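Local coordinates for oxidoreductase, NAD-binding/iron-sulfur cluster-binding protein (Nitratireductor pacificus pht-3B, PDB 6ZXU) that probably removes halogen from organohalide substrates as a catabolic reductive dehalogenase, using a bound cobalamin and two 4Fe-4S clusters, at residues A[79-87]-A[349-357]. Sequence-based numbering, arbitrary orientation.
Sequences EYARLFTRF and PLIQNMVPL
Three aromatic rings, Tyr80, Phe84 and Phe87, meet Pro349, Leu350, Met354 and Leu357 in a helix-helix packing. The pair is closer to antiparallel than parallel. The segment axes come within 10.4 Å at 130°. Each ring takes an aliphatic carbon over one face, as a CH-pi contact. CB of Pro349 lies 3.9 Å from the centroid of the Phe87 ring. CD2 of Leu350 covers the Phe84 ring, and CD1 of Leu357 covers the Tyr80 ring, displaced toward its rim. Met354 meets Tyr80 and Phe84 differently: its SD sits at the edge of both rings, a Met-aromatic contact with each. The first side-chain bond of Leu83 points toward the partner helix. With CG anti to the backbone N (chi1 175°), its methyls reach Met354 and Asn353, and CD2 packs 3.7 Å from CG of Met354. CZ of Phe87 also touches ND2 of Asn353 at 3.5 Å. That amide nitrogen donates a nearly straight bond (163°) to O of Pro349 one turn back, which helps hold the amide in its rotation. An alanine in place of Phe87 would probably leave CB of Pro349 and the amide of Asn353 without their ring and open a gap beside CD1 of Leu350. Helices 168-190 and 445-469 also touch Tyr80 and Phe84, so these two rings are packed among four helices. The contact lies away from the cofactor sites. At the Tyr80 end, a water 2.7 Å from OH of Tyr80 lies in the plane of the ring at its edge. The same water donates to O of Met354 at 2.9 Å.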
ATOM      1  N   GLU A  79       6.296  20.118   4.279  1.00 23.86           N
ATOM      2  CA  GLU A  79       6.212  19.725   5.651  1.00 25.56           C
ATOM      3  C   GLU A  79       6.470  18.256   5.865  1.00 24.72           C
ATOM      4  O   GLU A  79       7.124  17.876   6.813  1.00 22.04           O
ATOM      5  CB  GLU A  79       4.830  20.095   6.211  1.00 30.91           C
ATOM      6  CG  GLU A  79       4.776  19.764   7.680  1.00 37.67           C
ATOM      7  CD  GLU A  79       3.373  19.889   8.273  1.00 56.93           C
ATOM      8  OE1 GLU A  79       2.373  19.836   7.476  1.00 56.30           O
ATOM      9  OE2 GLU A  79       3.287  20.016   9.551  1.00 58.85           O
ATOM     10  N   TYR A  80       5.944  17.387   4.984  1.00 24.49           N
ATOM     11  CA  TYR A  80       6.180  15.940   5.180  1.00 24.14           C
ATOM     12  C   TYR A  80       7.645  15.601   4.852  1.00 24.21           C
ATOM     13  O   TYR A  80       8.232  14.740   5.481  1.00 27.47           O
ATOM     14  CB  TYR A  80       5.166  15.102   4.350  1.00 25.23           C
ATOM     15  CG  TYR A  80       3.830  15.020   5.073  1.00 23.75           C
ATOM     16  CD1 TYR A  80       2.903  16.033   4.948  1.00 27.12           C
ATOM     17  CD2 TYR A  80       3.494  13.938   5.834  1.00 25.21           C
ATOM     18  CE1 TYR A  80       1.687  16.015   5.630  1.00 23.33           C
ATOM     19  CE2 TYR A  80       2.278  13.909   6.546  1.00 24.27           C
ATOM     20  CZ  TYR A  80       1.419  14.965   6.469  1.00 22.92           C
ATOM     21  OH  TYR A  80       0.179  14.955   7.144  1.00 20.91           O
ATOM     22  N   ALA A  81       8.240  16.280   3.887  1.00 23.58           N
ATOM     23  CA  ALA A  81       9.691  16.110   3.630  1.00 25.49           C
ATOM     24  C   ALA A  81      10.514  16.445   4.867  1.00 23.65           C
ATOM     25  O   ALA A  81      11.458  15.735   5.190  1.00 24.15           O
ATOM     26  CB  ALA A  81      10.105  16.987   2.430  1.00 25.50           C
ATOM     27  N   ARG A  82      10.154  17.524   5.578  1.00 24.04           N
ATOM     28  CA  ARG A  82      10.914  17.907   6.749  1.00 25.19           C
ATOM     29  C   ARG A  82      10.754  16.871   7.818  1.00 24.71           C
ATOM     30  O   ARG A  82      11.657  16.607   8.551  1.00 29.44           O
ATOM     31  CB  ARG A  82      10.471  19.285   7.251  1.00 28.11           C
ATOM     32  CG  ARG A  82      10.962  20.464   6.380  1.00 31.09           C
ATOM     33  CD  ARG A  82      10.851  21.800   7.121  1.00 35.86           C
ATOM     34  NE  ARG A  82       9.444  22.116   7.430  1.00 38.80           N
ATOM     35  CZ  ARG A  82       8.595  22.727   6.599  1.00 34.52           C
ATOM     36  NH1 ARG A  82       9.025  23.154   5.396  1.00 35.15           N
ATOM     37  NH2 ARG A  82       7.316  22.931   6.968  1.00 36.85           N
ATOM     38  N   LEU A  83       9.548  16.332   7.946  1.00 25.13           N
ATOM     39  CA  LEU A  83       9.322  15.274   8.889  1.00 24.47           C
ATOM     40  C   LEU A  83      10.203  14.074   8.576  1.00 24.70           C
ATOM     41  O   LEU A  83      10.824  13.525   9.451  1.00 24.90           O
ATOM     42  CB  LEU A  83       7.873  14.865   8.845  1.00 24.94           C
ATOM     43  CG  LEU A  83       7.513  13.683   9.697  1.00 25.59           C
ATOM     44  CD1 LEU A  83       7.656  14.088  11.151  1.00 32.40           C
ATOM     45  CD2 LEU A  83       6.048  13.243   9.373  1.00 28.12           C
ATOM     46  N   PHE A  84      10.241  13.651   7.309  1.00 27.06           N
ATOM     47  CA  PHE A  84      11.021  12.481   6.941  1.00 24.82           C
ATOM     48  C   PHE A  84      12.524  12.686   7.070  1.00 23.71           C
ATOM     49  O   PHE A  84      13.226  11.741   7.372  1.00 20.66           O
ATOM     50  CB  PHE A  84      10.666  12.003   5.503  1.00 25.06           C
ATOM     51  CG  PHE A  84       9.224  11.651   5.309  1.00 23.53           C
ATOM     52  CD1 PHE A  84       8.447  11.138   6.362  1.00 24.04           C
ATOM     53  CD2 PHE A  84       8.648  11.720   4.038  1.00 23.18           C
ATOM     54  CE1 PHE A  84       7.090  10.845   6.168  1.00 21.14           C
ATOM     55  CE2 PHE A  84       7.319  11.393   3.838  1.00 23.64           C
ATOM     56  CZ  PHE A  84       6.526  10.969   4.886  1.00 21.51           C
ATOM     57  N   THR A  85      12.985  13.927   6.883  1.00 22.58           N
ATOM     58  CA  THR A  85      14.348  14.322   7.176  1.00 23.76           C
ATOM     59  C   THR A  85      14.907  13.966   8.555  1.00 24.25           C
ATOM     60  O   THR A  85      16.060  13.558   8.682  1.00 25.74           O
ATOM     61  CB  THR A  85      14.501  15.826   6.973  1.00 26.52           C
ATOM     62  OG1 THR A  85      14.161  16.156   5.620  1.00 26.41           O
ATOM     63  CG2 THR A  85      15.882  16.260   7.285  1.00 26.59           C
ATOM     64  N   ARG A  86      14.061  13.984   9.581  1.00 26.39           N
ATOM     65  CA  ARG A  86      14.452  13.588  10.944  1.00 25.90           C
ATOM     66  C   ARG A  86      14.883  12.146  11.018  1.00 26.06           C
ATOM     67  O   ARG A  86      15.510  11.728  11.982  1.00 26.43           O
ATOM     68  CB  ARG A  86      13.262  13.821  11.928  1.00 31.70           C
ATOM     69  CG  ARG A  86      12.698  15.236  11.713  1.00 36.72           C
ATOM     70  CD  ARG A  86      11.848  15.847  12.797  1.00 52.03           C
ATOM     71  NE  ARG A  86      10.830  14.970  13.368  1.00 56.46           N
ATOM     72  CZ  ARG A  86      10.922  14.322  14.535  1.00 71.28           C
ATOM     73  NH1 ARG A  86       9.880  13.586  14.962  1.00 69.64           N
ATOM     74  NH2 ARG A  86      12.042  14.391  15.274  1.00 79.68           N
ATOM     75  N   PHE A  87      14.558  11.342  10.022  1.00 21.51           N
ATOM     76  CA  PHE A  87      14.877   9.920  10.130  1.00 23.22           C
ATOM     77  C   PHE A  87      15.929   9.439   9.069  1.00 21.78           C
ATOM     78  O   PHE A  87      16.108   8.216   8.877  1.00 20.02           O
ATOM     79  CB  PHE A  87      13.571   9.084  10.019  1.00 24.86           C
ATOM     80  CG  PHE A  87      12.471   9.585  10.931  1.00 25.51           C
ATOM     81  CD1 PHE A  87      12.637   9.487  12.310  1.00 29.36           C
ATOM     82  CD2 PHE A  87      11.371  10.224  10.437  1.00 27.08           C
ATOM     83  CE1 PHE A  87      11.717  10.034  13.180  1.00 27.79           C
ATOM     84  CE2 PHE A  87      10.426  10.721  11.301  1.00 30.95           C
ATOM     85  CZ  PHE A  87      10.591  10.624  12.662  1.00 28.17           C
ATOM     86  N   PRO A 349       9.251   4.669  12.412  1.00 21.96           N
ATOM     87  CA  PRO A 349       9.313   6.085  12.841  1.00 24.39           C
ATOM     88  C   PRO A 349       8.488   7.025  11.950  1.00 24.22           C
ATOM     89  O   PRO A 349       7.863   7.957  12.454  1.00 21.06           O
ATOM     90  CB  PRO A 349      10.815   6.442  12.701  1.00 27.30           C
ATOM     91  CG  PRO A 349      11.523   5.119  12.766  1.00 26.16           C
ATOM     92  CD  PRO A 349      10.594   4.110  12.179  1.00 26.02           C
ATOM     93  N   LEU A 350       8.461   6.760  10.643  1.00 20.54           N
ATOM     94  CA  LEU A 350       7.685   7.595   9.741  1.00 21.24           C
ATOM     95  C   LEU A 350       6.188   7.425  10.028  1.00 21.85           C
ATOM     96  O   LEU A 350       5.456   8.395  10.184  1.00 24.82           O
ATOM     97  CB  LEU A 350       7.958   7.265   8.284  1.00 22.29           C
ATOM     98  CG  LEU A 350       9.289   7.706   7.663  1.00 23.61           C
ATOM     99  CD1 LEU A 350      10.426   6.924   8.269  1.00 25.72           C
ATOM    100  CD2 LEU A 350       9.298   7.531   6.110  1.00 26.81           C
ATOM    101  N   ILE A 351       5.765   6.190  10.208  1.00 21.78           N
ATOM    102  CA  ILE A 351       4.390   5.860  10.489  1.00 22.99           C
ATOM    103  C   ILE A 351       3.947   6.531  11.809  1.00 19.09           C
ATOM    104  O   ILE A 351       2.925   7.183  11.870  1.00 20.21           O
ATOM    105  CB  ILE A 351       4.192   4.308  10.545  1.00 19.32           C
ATOM    106  CG1 ILE A 351       4.264   3.713   9.173  1.00 20.13           C
ATOM    107  CG2 ILE A 351       2.847   4.002  11.168  1.00 21.58           C
ATOM    108  CD1 ILE A 351       4.317   2.195   9.184  1.00 21.80           C
ATOM    109  N   GLN A 352       4.704   6.351  12.858  1.00 18.52           N
ATOM    110  CA  GLN A 352       4.279   6.893  14.160  1.00 20.71           C
ATOM    111  C   GLN A 352       4.258   8.410  14.206  1.00 23.09           C
ATOM    112  O   GLN A 352       3.400   9.016  14.821  1.00 25.50           O
ATOM    113  CB  GLN A 352       5.121   6.328  15.278  1.00 24.67           C
ATOM    114  CG  GLN A 352       4.894   4.882  15.579  1.00 29.08           C
ATOM    115  CD  GLN A 352       5.968   4.355  16.578  1.00 46.28           C
ATOM    116  OE1 GLN A 352       7.079   4.941  16.741  1.00 42.98           O
ATOM    117  NE2 GLN A 352       5.646   3.222  17.240  1.00 49.96           N
ATOM    118  N   ASN A 353       5.204   9.040  13.576  1.00 22.74           N
ATOM    119  CA  ASN A 353       5.297  10.467  13.619  1.00 22.13           C
ATOM    120  C   ASN A 353       4.478  11.212  12.643  1.00 22.54           C
ATOM    121  O   ASN A 353       4.491  12.432  12.643  1.00 22.36           O
ATOM    122  CB  ASN A 353       6.745  10.883  13.553  1.00 21.53           C
ATOM    123  CG  ASN A 353       7.478  10.506  14.850  1.00 26.60           C
ATOM    124  OD1 ASN A 353       7.360  11.200  15.865  1.00 29.42           O
ATOM    125  ND2 ASN A 353       8.176   9.368  14.846  1.00 23.08           N
ATOM    126  N   MET A 354       3.792  10.516  11.741  1.00 19.95           N
ATOM    127  CA  MET A 354       2.773  11.164  10.923  1.00 19.64           C
ATOM    128  C   MET A 354       1.465  11.363  11.686  1.00 20.46           C
ATOM    129  O   MET A 354       0.639  12.195  11.306  1.00 20.99           O
ATOM    130  CB  MET A 354       2.535  10.390   9.619  1.00 21.64           C
ATOM    131  CG  MET A 354       3.592  10.631   8.551  1.00 20.18           C
ATOM    132  SD  MET A 354       3.200   9.872   6.945  1.00 21.47           S
ATOM    133  CE  MET A 354       3.397   8.109   7.286  1.00 20.68           C
ATOM    134  N   VAL A 355       1.264  10.612  12.779  1.00 21.03           N
ATOM    135  CA  VAL A 355       0.004  10.653  13.504  1.00 22.44           C
ATOM    136  C   VAL A 355      -0.353  12.104  14.001  1.00 25.32           C
ATOM    137  O   VAL A 355      -1.491  12.551  13.784  1.00 21.77           O
ATOM    138  CB  VAL A 355      -0.030   9.668  14.634  1.00 24.00           C
ATOM    139  CG1 VAL A 355      -1.314   9.826  15.411  1.00 27.81           C
ATOM    140  CG2 VAL A 355       0.083   8.249  14.095  1.00 23.26           C
ATOM    141  N   PRO A 356       0.604  12.869  14.529  1.00 23.84           N
ATOM    142  CA  PRO A 356       0.218  14.217  14.996  1.00 26.99           C
ATOM    143  C   PRO A 356      -0.181  15.150  13.881  1.00 25.82           C
ATOM    144  O   PRO A 356      -0.770  16.204  14.177  1.00 23.92           O
ATOM    145  CB  PRO A 356       1.516  14.729  15.670  1.00 25.01           C
ATOM    146  CG  PRO A 356       2.207  13.477  16.105  1.00 25.46           C
ATOM    147  CD  PRO A 356       1.957  12.525  14.990  1.00 27.46           C
ATOM    148  N   LEU A 357       0.089  14.763  12.622  1.00 21.73           N
ATOM    149  CA  LEU A 357      -0.214  15.620  11.495  1.00 23.23           C
ATOM    150  C   LEU A 357      -1.512  15.282  10.816  1.00 19.43           C
ATOM    151  O   LEU A 357      -1.798  15.839   9.796  1.00 18.03           O
ATOM    152  CB  LEU A 357       0.929  15.606  10.471  1.00 23.94           C
ATOM    153  CG  LEU A 357       2.351  15.908  10.982  1.00 28.75           C
ATOM    154  CD1 LEU A 357       3.281  16.145   9.808  1.00 27.41           C
ATOM    155  CD2 LEU A 357       2.382  17.114  11.865  1.00 30.48           C
TER
HETATM  156  O   HOH W   1      -0.451  17.848   7.894  1.00 26.06           O
HETATM  157  O   HOH W   2      -0.431  12.873   8.707  1.00 16.60           O